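Local coordinates for protein caspase-1 (Spodoptera frugiperda, PDB 1M72) that probably cleaves protein substrates as a cysteine endopeptidase in the caspase activation cascade that carries out apoptosis, at residues M16-N21 with L259-V264; L183-T188 with T223-V228; L101-L106 with D124-Y129. All blocks are in the same frame, centred on the assembly; numbering follows the deposited sequence.

How the interactions relate
Starting from the N terminus, the chain first lays down residues 16-21, whose partner in interaction 1 arrives only near the C terminus; that contact closes a loop holding almost the whole fold, and the other two nest inside it. Interaction 3 comes next, joining strand 98-106 to the short helix 125-128 after 17 intervening residues. Only then does interaction 2 open, closing 34 residues between strand 182-186 and helix 221-235. Interactions 2 and 3 therefore follow in series and involve opposite faces of one sheet, meeting where Ile184 and Phe186 pack on Trp127. Leu259 of interaction 1 packs on Leu183 of interaction 2, and both contacts reach the second subunit.

Interaction 1 (M16-N21 with L259-V264); sequences MPVDRN and LTRLLV
Arg261 holds the backbone carbonyl of Arg20 with both terminal nitrogens of its guanidinium group. NH2 lies 2.8 Å from Arg20 O and NH1 lies 2.9 Å from the same oxygen, an end-on grip by two donors on one acceptor. Both bonds are bent, with N-H...O angles of 141° and 137°. The oxygen stays near the guanidinium plane, whereas the two nitrogens stand above the carbonyl plane, on the same side of it. Asp19 O lies over one face of the guanidinium, 3.6 Å from Arg261 NH2. From the direction opposite to the arginine, Val18 brings its CG1 methyl obliquely to within 3.5 Å of Arg261 NE.

The arginine spans the gap between two irregular loops because its chain is extended from CG to NE. One loop lies near the start of the chain, before the first long strand of the central caspase sheet; the other lies near its end, after the last strand, in the part that supplies the p12 subunit. Around the first shell, NH1 also bonds to Ala22 O, and Tyr174 OH takes a weak bond from NH2 while bonding to Val18 O. Across the dimer interface, Gln230 of the second subunit packs on Arg261, and the Arg20 side chain forms a salt bridge with Asp235 of that subunit.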
ATOM      1  N   MET C  16      -5.239 -22.208  13.397  1.00 35.89           N
ATOM      2  CA  MET C  16      -4.650 -21.005  13.933  1.00 32.34           C
ATOM      3  C   MET C  16      -3.109 -21.155  13.841  1.00 30.54           C
ATOM      4  O   MET C  16      -2.522 -22.025  14.471  1.00 30.88           O
ATOM      5  CB  MET C  16      -5.121 -20.859  15.387  1.00 33.75           C
ATOM      6  CG  MET C  16      -4.578 -19.653  16.112  1.00 35.10           C
ATOM      7  SD  MET C  16      -5.054 -19.587  17.872  1.00 36.37           S
ATOM      8  CE  MET C  16      -6.793 -20.035  17.702  1.00 29.27           C
ATOM      9  N   PRO C  17      -2.437 -20.319  13.028  1.00 28.89           N
ATOM     10  CA  PRO C  17      -0.971 -20.395  12.876  1.00 27.68           C
ATOM     11  C   PRO C  17      -0.180 -19.609  13.907  1.00 28.54           C
ATOM     12  O   PRO C  17       1.021 -19.780  14.020  1.00 29.05           O
ATOM     13  CB  PRO C  17      -0.736 -19.829  11.483  1.00 25.94           C
ATOM     14  CG  PRO C  17      -1.731 -18.732  11.440  1.00 28.61           C
ATOM     15  CD  PRO C  17      -3.012 -19.394  12.039  1.00 26.05           C
ATOM     16  N   VAL C  18      -0.857 -18.749  14.655  1.00 28.46           N
ATOM     17  CA  VAL C  18      -0.187 -17.912  15.626  1.00 29.16           C
ATOM     18  C   VAL C  18      -1.276 -17.355  16.549  1.00 29.58           C
ATOM     19  O   VAL C  18      -2.437 -17.219  16.131  1.00 29.20           O
ATOM     20  CB  VAL C  18       0.580 -16.812  14.851  1.00 32.12           C
ATOM     21  CG1 VAL C  18      -0.396 -15.848  14.179  1.00 29.37           C
ATOM     22  CG2 VAL C  18       1.564 -16.132  15.746  1.00 35.26           C
ATOM     23  N   ASP C  19      -0.947 -17.048  17.800  1.00 30.24           N
ATOM     24  CA  ASP C  19      -1.995 -16.574  18.694  1.00 32.91           C
ATOM     25  C   ASP C  19      -2.612 -15.249  18.288  1.00 32.81           C
ATOM     26  O   ASP C  19      -1.999 -14.400  17.619  1.00 31.30           O
ATOM     27  CB  ASP C  19      -1.531 -16.524  20.140  1.00 40.99           C
ATOM     28  CG  ASP C  19      -0.358 -15.643  20.326  1.00 47.06           C
ATOM     29  OD1 ASP C  19       0.714 -15.979  19.756  1.00 55.67           O
ATOM     30  OD2 ASP C  19      -0.501 -14.612  21.035  1.00 54.00           O
ATOM     31  N   ARG C  20      -3.840 -15.071  18.724  1.00 29.53           N
ATOM     32  CA  ARG C  20      -4.591 -13.922  18.329  1.00 30.24           C
ATOM     33  C   ARG C  20      -3.905 -12.565  18.318  1.00 30.93           C
ATOM     34  O   ARG C  20      -3.956 -11.845  17.299  1.00 30.17           O
ATOM     35  CB  ARG C  20      -5.859 -13.857  19.160  1.00 31.67           C
ATOM     36  CG  ARG C  20      -6.812 -12.776  18.720  1.00 29.94           C
ATOM     37  CD  ARG C  20      -7.792 -12.476  19.816  1.00 31.37           C
ATOM     38  NE  ARG C  20      -8.257 -11.108  19.710  1.00 35.48           N
ATOM     39  CZ  ARG C  20      -9.507 -10.795  19.440  1.00 39.37           C
ATOM     40  NH1 ARG C  20     -10.385 -11.781  19.267  1.00 45.06           N
ATOM     41  NH2 ARG C  20      -9.872  -9.520  19.321  1.00 39.27           N
ATOM     42  N   ASN C  21      -3.270 -12.206  19.433  1.00 29.68           N
ATOM     43  CA  ASN C  21      -2.632 -10.891  19.562  1.00 27.95           C
ATOM     44  C   ASN C  21      -1.134 -10.811  19.348  1.00 26.87           C
ATOM     45  O   ASN C  21      -0.504  -9.862  19.792  1.00 27.48           O
ATOM     46  CB  ASN C  21      -2.951 -10.308  20.928  1.00 28.34           C
ATOM     47  CG  ASN C  21      -4.427 -10.313  21.213  1.00 34.00           C
ATOM     48  OD1 ASN C  21      -5.213  -9.769  20.440  1.00 36.12           O
ATOM     49  ND2 ASN C  21      -4.825 -10.945  22.316  1.00 32.34           N
ATOM     50  N   LEU C 259      -1.210  -6.364   5.764  1.00 18.74           N
ATOM     51  CA  LEU C 259      -0.592  -7.123   6.863  1.00 19.45           C
ATOM     52  C   LEU C 259      -1.120  -6.726   8.228  1.00 20.17           C
ATOM     53  O   LEU C 259      -1.169  -5.548   8.582  1.00 21.87           O
ATOM     54  CB  LEU C 259       0.929  -6.970   6.838  1.00 16.20           C
ATOM     55  CG  LEU C 259       1.581  -7.493   5.552  1.00 19.07           C
ATOM     56  CD1 LEU C 259       3.065  -7.441   5.744  1.00 14.62           C
ATOM     57  CD2 LEU C 259       1.143  -8.973   5.185  1.00 14.77           C
ATOM     58  N   THR C 260      -1.547  -7.718   8.996  1.00 22.44           N
ATOM     59  CA  THR C 260      -2.089  -7.457  10.333  1.00 21.36           C
ATOM     60  C   THR C 260      -1.025  -7.686  11.449  1.00 24.10           C
ATOM     61  O   THR C 260      -1.278  -7.469  12.640  1.00 28.19           O
ATOM     62  CB  THR C 260      -3.296  -8.368  10.577  1.00 20.83           C
ATOM     63  OG1 THR C 260      -2.870  -9.729  10.464  1.00 20.28           O
ATOM     64  CG2 THR C 260      -4.404  -8.103   9.531  1.00 21.22           C
ATOM     65  N   ARG C 261       0.146  -8.174  11.064  1.00 21.48           N
ATOM     66  CA  ARG C 261       1.218  -8.398  12.009  1.00 22.76           C
ATOM     67  C   ARG C 261       2.526  -8.027  11.295  1.00 22.98           C
ATOM     68  O   ARG C 261       2.540  -7.799  10.083  1.00 19.53           O
ATOM     69  CB  ARG C 261       1.259  -9.868  12.463  1.00 25.15           C
ATOM     70  CG  ARG C 261      -0.088 -10.427  12.945  1.00 21.89           C
ATOM     71  CD  ARG C 261       0.099 -11.840  13.457  1.00 21.05           C
ATOM     72  NE  ARG C 261      -1.188 -12.495  13.690  1.00 23.65           N
ATOM     73  CZ  ARG C 261      -2.049 -12.145  14.649  1.00 24.24           C
ATOM     74  NH1 ARG C 261      -1.774 -11.146  15.509  1.00 19.20           N
ATOM     75  NH2 ARG C 261      -3.221 -12.761  14.712  1.00 24.00           N
ATOM     76  N   LEU C 262       3.615  -7.947  12.059  1.00 23.62           N
ATOM     77  CA  LEU C 262       4.898  -7.592  11.496  1.00 25.01           C
ATOM     78  C   LEU C 262       5.501  -8.851  10.926  1.00 22.94           C
ATOM     79  O   LEU C 262       5.293  -9.940  11.443  1.00 23.15           O
ATOM     80  CB  LEU C 262       5.817  -6.989  12.560  1.00 25.08           C
ATOM     81  CG  LEU C 262       5.513  -5.607  13.143  1.00 25.41           C
ATOM     82  CD1 LEU C 262       6.402  -5.411  14.343  1.00 27.15           C
ATOM     83  CD2 LEU C 262       5.791  -4.489  12.147  1.00 24.08           C
ATOM     84  N   LEU C 263       6.237  -8.694   9.849  1.00 21.38           N
ATOM     85  CA  LEU C 263       6.873  -9.844   9.225  1.00 22.97           C
ATOM     86  C   LEU C 263       8.411  -9.784   9.245  1.00 21.59           C
ATOM     87  O   LEU C 263       9.038  -8.970   8.565  1.00 24.19           O
ATOM     88  CB  LEU C 263       6.358 -10.024   7.775  1.00 20.65           C
ATOM     89  CG  LEU C 263       7.101 -11.051   6.897  1.00 23.99           C
ATOM     90  CD1 LEU C 263       7.333 -12.366   7.626  1.00 25.25           C
ATOM     91  CD2 LEU C 263       6.314 -11.268   5.655  1.00 23.46           C
ATOM     92  N   VAL C 264       9.010 -10.628  10.068  1.00 23.22           N
ATOM     93  CA  VAL C 264      10.461 -10.752  10.160  1.00 22.35           C
ATOM     94  C   VAL C 264      10.745 -12.211   9.818  1.00 22.83           C
ATOM     95  O   VAL C 264      10.246 -13.119  10.481  1.00 24.71           O
ATOM     96  CB  VAL C 264      10.934 -10.412  11.565  1.00 26.12           C
ATOM     97  CG1 VAL C 264      12.324 -10.989  11.800  1.00 23.52           C
ATOM     98  CG2 VAL C 264      10.936  -8.887  11.735  1.00 24.72           C
TER

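Interaction 2 (L183-T188 with T223-V228); sequences LIAFST and TLLTFV. With EDO (1,2-ethanediol), chain J.
A single methyl group, CD1 of Leu225, makes every contact between residues 223-228 and residues 183-188. It meets Leu183 CD2 at 3.7 Å, the two leucines reaching for each other tip to tip, and it lies 4.4 Å from Ala185 CB, a looser approach. The strand explains the pairing: Leu183 and Ala185 are two positions apart and direct their CB atoms to the same face, so one leucine on the helix can touch both. No hydrogen bond crosses here, and the nearest alpha carbons, those of Ala185 and Leu225, remain 8.4 Å apart. With CG of Leu183 anti to its own backbone nitrogen (chi1 176°), the isobutyl group extends off the strand to Leu225.

This is a helix packed on the central sheet of the caspase fold, a mixed sheet with helices on both faces. Ile255 on the neighbouring antiparallel strand 254-257 touches Leu183, Ala185 and Leu225 alike, and Leu208 of helix 203-215 adds to the apolar surroundings of Leu225.

Beyond the strand, the chain turns into a loop. Thr188 OG1 lies 2.6 Å from O1 of a 1,2-ethanediol molecule, probably acquired from the crystallisation liquor, and is hydrogen-bonded to Phe193 O; the diol is hydrogen-bonded to Val252 O and Val189 N. Thr188 O accepts a hydrogen bond from Gln151 NE2, which ties this loop to the residue following Cys150, the active-site cysteine by similarity.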
ATOM      1  N   LEU C 183       0.461  -8.612   1.077  1.00 22.35           N
ATOM      2  CA  LEU C 183       1.413  -7.558   0.867  1.00 20.91           C
ATOM      3  C   LEU C 183       1.600  -7.571  -0.645  1.00 19.63           C
ATOM      4  O   LEU C 183       1.997  -8.588  -1.224  1.00 16.85           O
ATOM      5  CB  LEU C 183       2.736  -7.853   1.533  1.00 25.61           C
ATOM      6  CG  LEU C 183       3.833  -6.801   1.255  1.00 25.33           C
ATOM      7  CD1 LEU C 183       3.371  -5.472   1.751  1.00 20.19           C
ATOM      8  CD2 LEU C 183       5.135  -7.232   1.942  1.00 22.12           C
ATOM      9  N   ILE C 184       1.325  -6.442  -1.281  1.00 18.38           N
ATOM     10  CA  ILE C 184       1.432  -6.376  -2.719  1.00 20.24           C
ATOM     11  C   ILE C 184       2.300  -5.202  -3.093  1.00 21.48           C
ATOM     12  O   ILE C 184       1.888  -4.006  -2.988  1.00 18.85           O
ATOM     13  CB  ILE C 184       0.008  -6.238  -3.402  1.00 21.60           C
ATOM     14  CG1 ILE C 184      -0.865  -7.440  -3.044  1.00 18.02           C
ATOM     15  CG2 ILE C 184       0.170  -6.141  -4.954  1.00 18.59           C
ATOM     16  CD1 ILE C 184      -2.333  -7.332  -3.535  1.00 19.01           C
ATOM     17  N   ALA C 185       3.496  -5.569  -3.557  1.00 20.62           N
ATOM     18  CA  ALA C 185       4.505  -4.610  -3.957  1.00 21.18           C
ATOM     19  C   ALA C 185       4.711  -4.447  -5.464  1.00 21.82           C
ATOM     20  O   ALA C 185       5.187  -5.361  -6.151  1.00 19.76           O
ATOM     21  CB  ALA C 185       5.808  -4.941  -3.319  1.00 19.01           C
ATOM     22  N   PHE C 186       4.355  -3.258  -5.947  1.00 21.17           N
ATOM     23  CA  PHE C 186       4.548  -2.897  -7.351  1.00 22.70           C
ATOM     24  C   PHE C 186       5.810  -2.028  -7.458  1.00 20.43           C
ATOM     25  O   PHE C 186       6.083  -1.167  -6.607  1.00 20.72           O
ATOM     26  CB  PHE C 186       3.335  -2.124  -7.911  1.00 20.88           C
ATOM     27  CG  PHE C 186       2.273  -3.011  -8.575  1.00 22.21           C
ATOM     28  CD1 PHE C 186       1.223  -3.557  -7.830  1.00 22.88           C
ATOM     29  CD2 PHE C 186       2.290  -3.227  -9.960  1.00 22.86           C
ATOM     30  CE1 PHE C 186       0.195  -4.295  -8.451  1.00 25.36           C
ATOM     31  CE2 PHE C 186       1.266  -3.967 -10.598  1.00 23.31           C
ATOM     32  CZ  PHE C 186       0.224  -4.495  -9.849  1.00 23.99           C
ATOM     33  N   SER C 187       6.586  -2.301  -8.492  1.00 18.59           N
ATOM     34  CA  SER C 187       7.813  -1.579  -8.800  1.00 17.83           C
ATOM     35  C   SER C 187       7.550  -0.099  -8.992  1.00 19.88           C
ATOM     36  O   SER C 187       8.436   0.726  -8.840  1.00 19.43           O
ATOM     37  CB  SER C 187       8.420  -2.115 -10.108  1.00 17.33           C
ATOM     38  OG  SER C 187       7.522  -1.970 -11.220  1.00 18.50           O
ATOM     39  N   THR C 188       6.315   0.236  -9.333  1.00 20.58           N
ATOM     40  CA  THR C 188       5.982   1.620  -9.615  1.00 21.62           C
ATOM     41  C   THR C 188       4.547   1.965  -9.213  1.00 21.60           C
ATOM     42  O   THR C 188       3.708   1.088  -8.893  1.00 19.93           O
ATOM     43  CB  THR C 188       6.211   1.910 -11.150  1.00 21.15           C
ATOM     44  OG1 THR C 188       6.262   3.312 -11.370  1.00 27.53           O
ATOM     45  CG2 THR C 188       5.040   1.326 -12.002  1.00 22.51           C
ATOM     46  N   THR C 223       9.529  -2.183   6.853  1.00 22.56           N
ATOM     47  CA  THR C 223      10.710  -1.338   7.006  1.00 22.21           C
ATOM     48  C   THR C 223      11.697  -1.596   5.888  1.00 21.94           C
ATOM     49  O   THR C 223      12.343  -0.681   5.353  1.00 22.73           O
ATOM     50  CB  THR C 223      11.397  -1.591   8.341  1.00 24.00           C
ATOM     51  OG1 THR C 223      10.516  -1.178   9.400  1.00 25.04           O
ATOM     52  CG2 THR C 223      12.714  -0.819   8.423  1.00 20.63           C
ATOM     53  N   LEU C 224      11.779  -2.858   5.527  1.00 21.97           N
ATOM     54  CA  LEU C 224      12.666  -3.307   4.468  1.00 24.51           C
ATOM     55  C   LEU C 224      12.239  -2.716   3.111  1.00 23.70           C
ATOM     56  O   LEU C 224      13.063  -2.228   2.372  1.00 20.45           O
ATOM     57  CB  LEU C 224      12.634  -4.826   4.419  1.00 23.49           C
ATOM     58  CG  LEU C 224      13.755  -5.415   3.585  1.00 31.33           C
ATOM     59  CD1 LEU C 224      14.332  -6.654   4.329  1.00 33.20           C
ATOM     60  CD2 LEU C 224      13.235  -5.750   2.192  1.00 25.69           C
ATOM     61  N   LEU C 225      10.937  -2.784   2.803  1.00 22.42           N
ATOM     62  CA  LEU C 225      10.434  -2.250   1.555  1.00 20.11           C
ATOM     63  C   LEU C 225      10.507  -0.715   1.582  1.00 20.21           C
ATOM     64  O   LEU C 225      10.574  -0.096   0.525  1.00 16.26           O
ATOM     65  CB  LEU C 225       9.010  -2.777   1.274  1.00 18.99           C
ATOM     66  CG  LEU C 225       9.033  -4.273   0.878  1.00 16.55           C
ATOM     67  CD1 LEU C 225       7.620  -4.847   0.641  1.00 12.64           C
ATOM     68  CD2 LEU C 225       9.922  -4.410  -0.371  1.00 18.63           C
ATOM     69  N   THR C 226      10.529  -0.105   2.782  1.00 18.38           N
ATOM     70  CA  THR C 226      10.679   1.342   2.855  1.00 17.89           C
ATOM     71  C   THR C 226      12.090   1.676   2.319  1.00 21.00           C
ATOM     72  O   THR C 226      12.257   2.578   1.500  1.00 20.92           O
ATOM     73  CB  THR C 226      10.570   1.853   4.263  1.00 17.18           C
ATOM     74  OG1 THR C 226       9.206   1.785   4.681  1.00 20.99           O
ATOM     75  CG2 THR C 226      11.031   3.293   4.344  1.00 16.46           C
ATOM     76  N   PHE C 227      13.105   0.922   2.744  1.00 19.86           N
ATOM     77  CA  PHE C 227      14.429   1.190   2.248  1.00 20.63           C
ATOM     78  C   PHE C 227      14.603   0.743   0.795  1.00 20.68           C
ATOM     79  O   PHE C 227      15.451   1.270   0.070  1.00 21.47           O
ATOM     80  CB  PHE C 227      15.477   0.583   3.197  1.00 25.43           C
ATOM     81  CG  PHE C 227      15.479   1.238   4.578  1.00 25.38           C
ATOM     82  CD1 PHE C 227      15.492   0.456   5.740  1.00 21.92           C
ATOM     83  CD2 PHE C 227      15.322   2.635   4.693  1.00 27.46           C
ATOM     84  CE1 PHE C 227      15.328   1.051   6.976  1.00 22.28           C
ATOM     85  CE2 PHE C 227      15.152   3.260   5.945  1.00 23.69           C
ATOM     86  CZ  PHE C 227      15.148   2.462   7.090  1.00 24.85           C
ATOM     87  N   VAL C 228      13.810  -0.222   0.353  1.00 20.71           N
ATOM     88  CA  VAL C 228      13.886  -0.611  -1.036  1.00 21.50           C
ATOM     89  C   VAL C 228      13.392   0.645  -1.848  1.00 22.90           C
ATOM     90  O   VAL C 228      13.965   0.971  -2.901  1.00 23.58           O
ATOM     91  CB  VAL C 228      12.988  -1.857  -1.343  1.00 21.60           C
ATOM     92  CG1 VAL C 228      12.898  -2.081  -2.869  1.00 20.28           C
ATOM     93  CG2 VAL C 228      13.572  -3.134  -0.711  1.00 17.65           C
TER
HETATM   94  C1  EDO J 507       7.362   6.250 -10.694  1.00 36.95           C
HETATM   95  O1  EDO J 507       6.681   5.310  -9.835  1.00 35.84           O
HETATM   96  C2  EDO J 507       7.477   7.549  -9.965  1.00 35.26           C
HETATM   97  O2  EDO J 507       6.193   8.112  -9.900  1.00 37.74           O

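Interaction 3 (L101-L106 with D124-Y129)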
ATOM      1  N   LEU C 101       3.694 -17.456   1.512  1.00 23.11           N
ATOM      2  CA  LEU C 101       3.727 -17.676   0.059  1.00 22.82           C
ATOM      3  C   LEU C 101       4.220 -16.377  -0.560  1.00 21.65           C
ATOM      4  O   LEU C 101       3.871 -15.286  -0.098  1.00 22.73           O
ATOM      5  CB  LEU C 101       2.349 -17.990  -0.515  1.00 23.50           C
ATOM      6  CG  LEU C 101       2.233 -17.986  -2.052  1.00 26.54           C
ATOM      7  CD1 LEU C 101       2.784 -19.281  -2.588  1.00 21.78           C
ATOM      8  CD2 LEU C 101       0.755 -17.776  -2.496  1.00 26.55           C
ATOM      9  N   LEU C 102       5.067 -16.516  -1.562  1.00 19.38           N
ATOM     10  CA  LEU C 102       5.613 -15.400  -2.287  1.00 20.54           C
ATOM     11  C   LEU C 102       5.405 -15.671  -3.769  1.00 21.72           C
ATOM     12  O   LEU C 102       5.769 -16.742  -4.268  1.00 19.31           O
ATOM     13  CB  LEU C 102       7.114 -15.276  -2.016  1.00 17.33           C
ATOM     14  CG  LEU C 102       7.744 -13.989  -2.594  1.00 22.35           C
ATOM     15  CD1 LEU C 102       9.007 -13.614  -1.774  1.00 17.53           C
ATOM     16  CD2 LEU C 102       8.078 -14.152  -4.129  1.00 15.19           C
ATOM     17  N   VAL C 103       4.800 -14.717  -4.470  1.00 21.15           N
ATOM     18  CA  VAL C 103       4.629 -14.837  -5.915  1.00 19.14           C
ATOM     19  C   VAL C 103       5.329 -13.577  -6.521  1.00 20.34           C
ATOM     20  O   VAL C 103       5.152 -12.466  -6.006  1.00 20.13           O
ATOM     21  CB  VAL C 103       3.123 -14.821  -6.311  1.00 21.89           C
ATOM     22  CG1 VAL C 103       2.975 -14.864  -7.810  1.00 18.56           C
ATOM     23  CG2 VAL C 103       2.376 -15.955  -5.663  1.00 19.33           C
ATOM     24  N   ALA C 104       6.139 -13.746  -7.572  1.00 19.14           N
ATOM     25  CA  ALA C 104       6.777 -12.604  -8.240  1.00 21.10           C
ATOM     26  C   ALA C 104       6.460 -12.636  -9.757  1.00 21.83           C
ATOM     27  O   ALA C 104       6.382 -13.701 -10.377  1.00 23.84           O
ATOM     28  CB  ALA C 104       8.322 -12.622  -8.016  1.00 20.85           C
ATOM     29  N   VAL C 105       6.271 -11.479 -10.358  1.00 20.30           N
ATOM     30  CA  VAL C 105       5.992 -11.439 -11.773  1.00 20.60           C
ATOM     31  C   VAL C 105       6.877 -10.372 -12.372  1.00 21.12           C
ATOM     32  O   VAL C 105       6.904  -9.253 -11.888  1.00 22.48           O
ATOM     33  CB  VAL C 105       4.493 -11.130 -12.047  1.00 22.34           C
ATOM     34  CG1 VAL C 105       4.211 -11.099 -13.570  1.00 24.89           C
ATOM     35  CG2 VAL C 105       3.631 -12.185 -11.414  1.00 20.75           C
ATOM     36  N   LEU C 106       7.621 -10.742 -13.412  1.00 21.57           N
ATOM     37  CA  LEU C 106       8.566  -9.849 -14.106  1.00 22.79           C
ATOM     38  C   LEU C 106       8.075  -9.829 -15.570  1.00 25.04           C
ATOM     39  O   LEU C 106       8.240 -10.829 -16.310  1.00 24.66           O
ATOM     40  CB  LEU C 106       9.977 -10.440 -14.029  1.00 21.50           C
ATOM     41  CG  LEU C 106      10.427 -11.057 -12.694  1.00 22.33           C
ATOM     42  CD1 LEU C 106      11.803 -11.729 -12.896  1.00 23.15           C
ATOM     43  CD2 LEU C 106      10.539  -9.995 -11.634  1.00 22.72           C
ATOM     44  N   ASP C 124      -4.921  -8.659 -10.324  1.00 24.02           N
ATOM     45  CA  ASP C 124      -5.754  -9.229  -9.244  1.00 27.80           C
ATOM     46  C   ASP C 124      -5.848 -10.752  -9.352  1.00 27.61           C
ATOM     47  O   ASP C 124      -6.092 -11.457  -8.357  1.00 24.18           O
ATOM     48  CB  ASP C 124      -7.174  -8.651  -9.278  1.00 31.81           C
ATOM     49  CG  ASP C 124      -7.190  -7.162  -8.986  1.00 44.22           C
ATOM     50  OD1 ASP C 124      -7.900  -6.762  -8.027  1.00 47.35           O
ATOM     51  OD2 ASP C 124      -6.480  -6.392  -9.708  1.00 45.40           O
ATOM     52  N   ASN C 125      -5.669 -11.254 -10.565  1.00 22.87           N
ATOM     53  CA  ASN C 125      -5.703 -12.675 -10.737  1.00 25.22           C
ATOM     54  C   ASN C 125      -4.632 -13.378  -9.933  1.00 25.41           C
ATOM     55  O   ASN C 125      -4.843 -14.517  -9.557  1.00 27.63           O
ATOM     56  CB  ASN C 125      -5.483 -13.058 -12.184  1.00 27.16           C
ATOM     57  CG  ASN C 125      -6.668 -12.741 -13.072  1.00 26.27           C
ATOM     58  OD1 ASN C 125      -6.757 -13.302 -14.149  1.00 29.70           O
ATOM     59  ND2 ASN C 125      -7.543 -11.824 -12.657  1.00 15.70           N
ATOM     60  N   LEU C 126      -3.490 -12.725  -9.679  1.00 22.92           N
ATOM     61  CA  LEU C 126      -2.394 -13.372  -8.947  1.00 22.03           C
ATOM     62  C   LEU C 126      -2.711 -13.736  -7.473  1.00 20.83           C
ATOM     63  O   LEU C 126      -2.316 -14.795  -6.998  1.00 22.72           O
ATOM     64  CB  LEU C 126      -1.115 -12.498  -9.028  1.00 17.39           C
ATOM     65  CG  LEU C 126      -0.646 -12.312 -10.466  1.00 20.43           C
ATOM     66  CD1 LEU C 126       0.193 -11.046 -10.543  1.00 14.79           C
ATOM     67  CD2 LEU C 126       0.088 -13.630 -11.012  1.00 14.38           C
ATOM     68  N   TRP C 127      -3.443 -12.865  -6.788  1.00 19.63           N
ATOM     69  CA  TRP C 127      -3.791 -13.062  -5.399  1.00 21.50           C
ATOM     70  C   TRP C 127      -5.251 -13.498  -5.124  1.00 24.41           C
ATOM     71  O   TRP C 127      -5.578 -13.933  -3.997  1.00 22.38           O
ATOM     72  CB  TRP C 127      -3.444 -11.781  -4.622  1.00 22.97           C
ATOM     73  CG  TRP C 127      -3.987 -10.483  -5.181  1.00 22.77           C
ATOM     74  CD1 TRP C 127      -5.241  -9.949  -4.974  1.00 24.58           C
ATOM     75  CD2 TRP C 127      -3.264  -9.508  -5.971  1.00 23.01           C
ATOM     76  NE1 TRP C 127      -5.327  -8.710  -5.576  1.00 23.15           N
ATOM     77  CE2 TRP C 127      -4.135  -8.423  -6.196  1.00 20.47           C
ATOM     78  CE3 TRP C 127      -1.960  -9.453  -6.502  1.00 23.12           C
ATOM     79  CZ2 TRP C 127      -3.749  -7.285  -6.940  1.00 29.13           C
ATOM     80  CZ3 TRP C 127      -1.578  -8.324  -7.238  1.00 27.83           C
ATOM     81  CH2 TRP C 127      -2.477  -7.253  -7.451  1.00 27.87           C
ATOM     82  N   TYR C 128      -6.098 -13.441  -6.159  1.00 21.55           N
ATOM     83  CA  TYR C 128      -7.498 -13.807  -6.033  1.00 22.19           C
ATOM     84  C   TYR C 128      -7.730 -15.155  -5.336  1.00 24.03           C
ATOM     85  O   TYR C 128      -8.556 -15.245  -4.408  1.00 23.73           O
ATOM     86  CB  TYR C 128      -8.156 -13.844  -7.425  1.00 24.43           C
ATOM     87  CG  TYR C 128      -9.562 -14.408  -7.442  1.00 25.35           C
ATOM     88  CD1 TYR C 128     -10.663 -13.646  -6.982  1.00 26.66           C
ATOM     89  CD2 TYR C 128      -9.798 -15.716  -7.897  1.00 25.10           C
ATOM     90  CE1 TYR C 128     -11.979 -14.196  -6.981  1.00 26.88           C
ATOM     91  CE2 TYR C 128     -11.085 -16.262  -7.903  1.00 24.70           C
ATOM     92  CZ  TYR C 128     -12.157 -15.507  -7.447  1.00 25.91           C
ATOM     93  OH  TYR C 128     -13.396 -16.069  -7.464  1.00 32.93           O
ATOM     94  N   TYR C 129      -7.030 -16.193  -5.791  1.00 23.17           N
ATOM     95  CA  TYR C 129      -7.161 -17.546  -5.231  1.00 24.63           C
ATOM     96  C   TYR C 129      -6.522 -17.798  -3.864  1.00 24.30           C
ATOM     97  O   TYR C 129      -6.573 -18.924  -3.348  1.00 24.67           O
ATOM     98  CB  TYR C 129      -6.574 -18.593  -6.197  1.00 28.30           C
ATOM     99  CG  TYR C 129      -7.165 -18.563  -7.588  1.00 33.10           C
ATOM    100  CD1 TYR C 129      -6.557 -17.820  -8.605  1.00 34.33           C
ATOM    101  CD2 TYR C 129      -8.346 -19.263  -7.888  1.00 34.41           C
ATOM    102  CE1 TYR C 129      -7.096 -17.773  -9.882  1.00 36.61           C
ATOM    103  CE2 TYR C 129      -8.902 -19.218  -9.167  1.00 35.44           C
ATOM    104  CZ  TYR C 129      -8.266 -18.468 -10.155  1.00 36.98           C
ATOM    105  OH  TYR C 129      -8.791 -18.379 -11.414  1.00 40.14           O
TER
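Next to Leu126, which packs against Val103 and Val105, the indole of Trp127 is covered on both faces. Asp124 CA sits 3.4 Å off one face, nearer the border of the ring system than its middle. On the opposite face comes the methyl of Ile184, whose CD1 is 3.4 Å from Trp127 CE2. Phe186 approaches the benzo end of the indole, where its CE1 is 4.1 Å from Trp127 CH2. Further along the same turn, the edge of the Tyr128 ring is directed at the face of Tyr129, with Tyr128 CD2 lying 3.6 Å above the Tyr129 ring plane, over its centre.

These residues form a short helix laid on one face of the central caspase sheet, opposite the face of strand 98-106 that meets helix 54-67. Every second residue of that strand serves each face: Leu102, Ala104 and Leu106 touch helix 54-67, while Val103 and Val105 point toward the short helix. Phe38 on neighbouring strand 31-39 packs on both valines, so the leucine settles on an apolar surface shared by adjacent strands. The helix is weakly bonded, with one good backbone bond, from Tyr128 N to Asp124 O.

Strand 98-106 ends two positions before His108, an active-site residue by similarity, about 9 Å from Val105 between side chains. Within the contact, Leu126 CG lies anti to its carbonyl carbon (chi1 -61°), which brings the forked end against the strand. Val105 meets it at an oblique angle: its CG2 methyl fits against both prongs, 3.7 Å from Leu126 CD1 and 3.8 Å from Leu126 CD2, while Val103 CG1 stands farther off, 4.5 Å from Leu126 CD2.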